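Local coordinates for hydrolase family protein (Deinococcus radiodurans R1, PDB 3CNH) that is probably a phosphatase of the haloacid dehalogenase-like superfamily, at residues P158-V171 and V177-L190. Numbering follows the deposited sequence. Where two conformers were deposited one is given.
Sequences PEEAVMVDDRLQNV and VGMHAVQCVDAAQL. With NA (sodium ion), chain C.
The imidazole of H180 lies beside the 3-10 turn of 158-160, with E159 O at its edge, in the ring plane. Water 1 joins the two, donating to E159 O and lying 2.7 Å from H180 NE2, a role suited to a polar ring at the margin of a sheet. V162 CG2 touches H180 CB and lies obliquely to the ring. The amide of Q183 is the second flat group: its NE2 donates to D166 O (3.1 Å), which lies close to the amide plane, although the N-H reaches that carbonyl from above the carbonyl's own plane. CG stands anti to the backbone N (chi1 -168°) and the chain runs out extended, which carries the amide to the turn after strand 161-165; its OE1 brushes L168 CD1. Were Q183 an alanine, D166 O would probably lose its side-chain donor and L168 its contact with the amide, although water 3 also donates to that oxygen.

These residues belong to a beta-alpha-beta unit of the Rossmann-like HAD core, in which strands 161-165 and 180-183 run parallel. The V182 N to M163 O bond is short (2.8 Å) and nearly straight at both ends, whereas D165 N to V182 O is weak at 3.4 Å. On one face the small A181 leaves room for V171 of the crossover helix, whose CG1 approaches A181 CB to 3.6 Å; on the other, V164 CG1 packs against L190 CD2 at 3.7 Å. G178, with positive phi, closes the preceding helix in a Schellman motif, and a CB there would crowd P158.

Past the strand end, D166 OD1 binds the sodium ion at 2.3 Å; D10 OD2, G12 O and waters 2 and 4 also bind it. D165 OD1 accepts from R167 N in an Asx turn.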
loop_
_atom_site.group_PDB
_atom_site.type_symbol
_atom_site.label_atom_id
_atom_site.label_comp_id
_atom_site.label_asym_id
_atom_site.label_seq_id
_atom_site.Cartn_x
_atom_site.Cartn_y
_atom_site.Cartn_z
ATOM N N PRO A 158 -20.796 -1.537 -4.730
ATOM C CA PRO A 158 -19.648 -1.361 -5.636
ATOM C C PRO A 158 -19.696 -0.072 -6.432
ATOM O O PRO A 158 -18.699 0.623 -6.543
ATOM C CB PRO A 158 -19.725 -2.586 -6.547
ATOM C CG PRO A 158 -20.351 -3.643 -5.676
ATOM C CD PRO A 158 -21.338 -2.896 -4.764
ATOM N N GLU A 159 -20.873 0.280 -6.914
ATOM C CA GLU A 159 -21.036 1.460 -7.791
ATOM C C GLU A 159 -20.979 2.774 -7.054
ATOM O O GLU A 159 -20.955 3.847 -7.664
ATOM C CB GLU A 159 -22.303 1.364 -8.629
ATOM C CG GLU A 159 -22.171 0.244 -9.621
ATOM C CD GLU A 159 -23.379 0.104 -10.521
ATOM O OE1 GLU A 159 -24.333 0.882 -10.383
ATOM O OE2 GLU A 159 -23.354 -0.774 -11.378
ATOM N N GLU A 160 -20.928 2.666 -5.739
ATOM C CA GLU A 160 -20.848 3.843 -4.865
ATOM C C GLU A 160 -19.427 4.071 -4.394
ATOM O O GLU A 160 -19.164 4.905 -3.526
ATOM C CB GLU A 160 -21.695 3.631 -3.607
ATOM C CG GLU A 160 -23.186 3.590 -3.845
ATOM C CD GLU A 160 -23.966 3.269 -2.572
ATOM O OE1 GLU A 160 -23.489 2.513 -1.661
ATOM O OE2 GLU A 160 -25.083 3.794 -2.498
ATOM N N ALA A 161 -18.533 3.268 -4.937
ATOM C CA ALA A 161 -17.126 3.326 -4.531
ATOM C C ALA A 161 -16.179 3.560 -5.685
ATOM O O ALA A 161 -16.431 3.168 -6.822
ATOM C CB ALA A 161 -16.724 2.001 -3.845
ATOM N N VAL A 162 -15.073 4.216 -5.353
ATOM C CA VAL A 162 -13.975 4.407 -6.306
ATOM C C VAL A 162 -12.665 3.952 -5.688
ATOM O O VAL A 162 -12.338 4.350 -4.585
ATOM C CB VAL A 162 -13.787 5.877 -6.731
ATOM C CG1 VAL A 162 -12.744 5.986 -7.851
ATOM C CG2 VAL A 162 -15.115 6.498 -7.193
HETATM N N MSE A 163 -11.958 3.106 -6.429
HETATM C CA MSE A 163 -10.605 2.637 -6.119
HETATM C C MSE A 163 -9.572 3.456 -6.889
HETATM O O MSE A 163 -9.706 3.694 -8.100
HETATM C CB MSE A 163 -10.429 1.171 -6.537
HETATM C CG MSE A 163 -9.037 0.602 -6.355
HETATM SE SE MSE A 163 -8.732 0.304 -4.453
HETATM C CE MSE A 163 -6.728 0.212 -4.495
ATOM N N VAL A 164 -8.544 3.896 -6.157
ATOM C CA VAL A 164 -7.424 4.635 -6.718
ATOM C C VAL A 164 -6.148 3.807 -6.524
ATOM O O VAL A 164 -5.751 3.520 -5.388
ATOM C CB VAL A 164 -7.233 6.001 -6.036
ATOM C CG1 VAL A 164 -6.017 6.715 -6.615
ATOM C CG2 VAL A 164 -8.542 6.898 -6.139
ATOM N N ASP A 165 -5.523 3.434 -7.628
ATOM C CA ASP A 165 -4.306 2.562 -7.586
ATOM C C ASP A 165 -3.398 2.959 -8.715
ATOM O O ASP A 165 -3.856 3.446 -9.726
ATOM C CB ASP A 165 -4.701 1.094 -7.704
ATOM C CG ASP A 165 -3.622 0.129 -7.189
ATOM O OD1 ASP A 165 -2.591 -0.097 -7.899
ATOM O OD2 ASP A 165 -3.870 -0.453 -6.110
ATOM N N ASP A 166 -2.100 2.702 -8.578
ATOM C CA ASP A 166 -1.189 3.064 -9.677
ATOM C C ASP A 166 -1.010 1.973 -10.689
ATOM O O ASP A 166 -0.435 2.209 -11.737
ATOM C CB ASP A 166 0.189 3.579 -9.239
ATOM C CG ASP A 166 0.990 2.595 -8.474
ATOM O OD1 ASP A 166 0.403 1.764 -7.763
ATOM O OD2 ASP A 166 2.219 2.705 -8.525
ATOM N N ARG A 167 -1.496 0.776 -10.355
ATOM C CA ARG A 167 -1.354 -0.377 -11.254
ATOM C C ARG A 167 -2.663 -0.690 -11.980
ATOM O O ARG A 167 -3.687 -0.930 -11.351
ATOM C CB ARG A 167 -0.890 -1.615 -10.468
ATOM C CG ARG A 167 0.411 -1.395 -9.728
ATOM C CD ARG A 167 0.860 -2.654 -8.966
ATOM N NE ARG A 167 1.846 -2.365 -7.914
ATOM C CZ ARG A 167 3.134 -2.667 -8.004
ATOM N NH1 ARG A 167 3.591 -3.298 -9.067
ATOM N NH2 ARG A 167 3.952 -2.360 -7.010
ATOM N N LEU A 168 -2.561 -0.788 -13.300
ATOM C CA LEU A 168 -3.700 -1.102 -14.154
ATOM C C LEU A 168 -4.356 -2.421 -13.735
ATOM O O LEU A 168 -5.566 -2.518 -13.718
ATOM C CB LEU A 168 -3.307 -1.174 -15.612
ATOM C CG LEU A 168 -4.434 -1.496 -16.587
ATOM C CD1 LEU A 168 -5.527 -0.418 -16.615
ATOM C CD2 LEU A 168 -3.784 -1.706 -17.958
ATOM N N GLN A 169 -3.547 -3.428 -13.430
ATOM C CA GLN A 169 -4.130 -4.723 -13.031
ATOM C C GLN A 169 -5.065 -4.573 -11.834
ATOM O O GLN A 169 -6.130 -5.230 -11.752
ATOM C CB GLN A 169 -3.028 -5.744 -12.737
ATOM C CG GLN A 169 -3.508 -7.161 -12.405
ATOM C CD GLN A 169 -2.317 -8.114 -12.217
ATOM O OE1 GLN A 169 -1.164 -7.694 -12.398
ATOM N NE2 GLN A 169 -2.574 -9.375 -11.838
ATOM N N ASN A 170 -4.692 -3.689 -10.912
ATOM C CA ASN A 170 -5.505 -3.437 -9.696
ATOM C C ASN A 170 -6.767 -2.642 -10.034
ATOM O O ASN A 170 -7.848 -2.886 -9.492
ATOM C CB ASN A 170 -4.708 -2.785 -8.582
ATOM C CG ASN A 170 -3.829 -3.771 -7.857
ATOM O OD1 ASN A 170 -4.213 -4.918 -7.710
ATOM N ND2 ASN A 170 -2.715 -3.323 -7.335
ATOM N N VAL A 171 -6.623 -1.685 -10.945
ATOM C CA VAL A 171 -7.760 -0.895 -11.404
ATOM C C VAL A 171 -8.792 -1.790 -12.083
ATOM O O VAL A 171 -10.025 -1.731 -11.829
ATOM C CB VAL A 171 -7.296 0.266 -12.348
ATOM C CG1 VAL A 171 -8.478 0.911 -13.068
ATOM C CG2 VAL A 171 -6.460 1.263 -11.528
ATOM N N VAL A 177 -15.261 -6.201 -10.033
ATOM C CA VAL A 177 -16.205 -6.471 -8.909
ATOM C C VAL A 177 -17.314 -5.428 -8.851
ATOM O O VAL A 177 -18.204 -5.465 -8.003
ATOM C CB VAL A 177 -15.539 -6.639 -7.523
ATOM C CG1 VAL A 177 -14.399 -7.727 -7.607
ATOM C CG2 VAL A 177 -15.046 -5.315 -6.943
ATOM N N GLY A 178 -17.253 -4.504 -9.800
ATOM C CA GLY A 178 -18.274 -3.471 -9.949
ATOM C C GLY A 178 -17.962 -2.078 -9.450
ATOM O O GLY A 178 -18.808 -1.191 -9.484
HETATM N N MSE A 179 -16.766 -1.894 -8.948
HETATM C CA MSE A 179 -16.327 -0.586 -8.432
HETATM C C MSE A 179 -15.925 0.344 -9.562
HETATM O O MSE A 179 -15.563 -0.096 -10.657
HETATM C CB MSE A 179 -15.092 -0.718 -7.500
HETATM C CG MSE A 179 -15.369 -1.473 -6.223
HETATM SE SE MSE A 179 -13.730 -1.774 -5.295
HETATM C CE MSE A 179 -13.469 -0.125 -4.482
ATOM N N HIS A 180 -16.030 1.641 -9.294
ATOM C CA HIS A 180 -15.350 2.584 -10.152
ATOM C C HIS A 180 -13.885 2.530 -9.768
ATOM O O HIS A 180 -13.520 2.118 -8.676
ATOM C CB HIS A 180 -15.860 3.986 -9.946
ATOM C CG HIS A 180 -17.287 4.143 -10.331
ATOM N ND1 HIS A 180 -17.691 4.197 -11.648
ATOM C CD2 HIS A 180 -18.412 4.250 -9.581
ATOM C CE1 HIS A 180 -19.007 4.331 -11.692
ATOM N NE2 HIS A 180 -19.470 4.354 -10.455
ATOM N N ALA A 181 -13.031 2.924 -10.700
ATOM C CA ALA A 181 -11.596 2.947 -10.425
ATOM C C ALA A 181 -10.910 3.927 -11.354
ATOM O O ALA A 181 -11.361 4.180 -12.470
ATOM C CB ALA A 181 -10.977 1.539 -10.571
ATOM N N VAL A 182 -9.888 4.550 -10.808
ATOM C CA VAL A 182 -9.004 5.441 -11.556
ATOM C C VAL A 182 -7.556 5.079 -11.315
ATOM O O VAL A 182 -7.160 4.892 -10.171
ATOM C CB VAL A 182 -9.154 6.902 -11.108
ATOM C CG1 VAL A 182 -8.227 7.787 -11.937
ATOM C CG2 VAL A 182 -10.631 7.362 -11.280
ATOM N N GLN A 183 -6.795 4.959 -12.391
ATOM C CA GLN A 183 -5.362 4.723 -12.296
ATOM C C GLN A 183 -4.638 6.024 -11.988
ATOM O O GLN A 183 -4.741 6.984 -12.721
ATOM C CB GLN A 183 -4.792 4.146 -13.576
ATOM C CG GLN A 183 -3.382 3.624 -13.392
ATOM C CD GLN A 183 -2.823 2.974 -14.635
ATOM O OE1 GLN A 183 -3.514 2.871 -15.651
ATOM N NE2 GLN A 183 -1.573 2.503 -14.567
ATOM N N CYS A 184 -3.918 6.052 -10.886
ATOM C CA CYS A 184 -3.200 7.260 -10.466
ATOM C C CYS A 184 -1.886 7.401 -11.218
ATOM O O CYS A 184 -1.004 6.519 -11.118
ATOM C CB CYS A 184 -2.914 7.227 -8.966
ATOM S SG CYS A 184 -2.015 8.708 -8.388
ATOM N N VAL A 185 -1.833 8.422 -12.059
ATOM C CA VAL A 185 -0.635 8.782 -12.822
ATOM C C VAL A 185 -0.006 10.014 -12.179
ATOM O O VAL A 185 1.183 10.049 -11.882
ATOM C CB VAL A 185 -0.960 9.065 -14.278
ATOM C CG1 VAL A 185 0.264 9.608 -15.009
ATOM C CG2 VAL A 185 -1.430 7.752 -14.930
ATOM N N ASP A 186 -0.823 11.033 -11.990
ATOM C CA ASP A 186 -0.387 12.224 -11.250
ATOM C C ASP A 186 -1.554 12.948 -10.616
ATOM O O ASP A 186 -2.710 12.677 -10.917
ATOM C CB ASP A 186 0.470 13.169 -12.086
ATOM C CG ASP A 186 -0.243 13.702 -13.315
ATOM O OD1 ASP A 186 -1.241 14.439 -13.197
ATOM O OD2 ASP A 186 0.245 13.421 -14.434
ATOM N N ALA A 187 -1.214 13.869 -9.730
ATOM C CA ALA A 187 -2.223 14.545 -8.922
ATOM C C ALA A 187 -3.253 15.277 -9.786
ATOM O O ALA A 187 -4.437 15.241 -9.505
ATOM C CB ALA A 187 -1.567 15.526 -7.911
ATOM N N ALA A 188 -2.789 15.968 -10.823
ATOM C CA ALA A 188 -3.700 16.753 -11.651
ATOM C C ALA A 188 -4.669 15.865 -12.407
ATOM O O ALA A 188 -5.857 16.155 -12.515
ATOM C CB ALA A 188 -2.946 17.701 -12.621
ATOM N N GLN A 189 -4.109 14.806 -12.950
ATOM C CA GLN A 189 -4.894 13.828 -13.702
ATOM C C GLN A 189 -5.921 13.139 -12.779
ATOM O O GLN A 189 -7.112 13.012 -13.097
ATOM C CB GLN A 189 -3.971 12.816 -14.402
ATOM C CG GLN A 189 -4.632 11.513 -14.810
ATOM C CD GLN A 189 -4.591 10.439 -13.726
ATOM O OE1 GLN A 189 -3.669 10.407 -12.903
ATOM N NE2 GLN A 189 -5.543 9.503 -13.766
ATOM N N LEU A 190 -5.460 12.771 -11.598
ATOM C CA LEU A 190 -6.326 12.062 -10.656
ATOM C C LEU A 190 -7.470 12.968 -10.235
ATOM O O LEU A 190 -8.628 12.565 -10.184
ATOM C CB LEU A 190 -5.545 11.590 -9.430
ATOM C CG LEU A 190 -6.316 10.785 -8.380
ATOM C CD1 LEU A 190 -7.014 9.535 -8.946
ATOM C CD2 LEU A 190 -5.364 10.333 -7.233
HETATM NA NA NA C . 0.623 0.806 -5.674
HETATM O O HOH W 1 -21.920 5.453 -9.935
HETATM O O HOH W 2 -0.359 -1.042 -6.507
HETATM O O HOH W 3 0.070 4.690 -12.713
HETATM O O HOH W 4 2.878 0.382 -6.114
#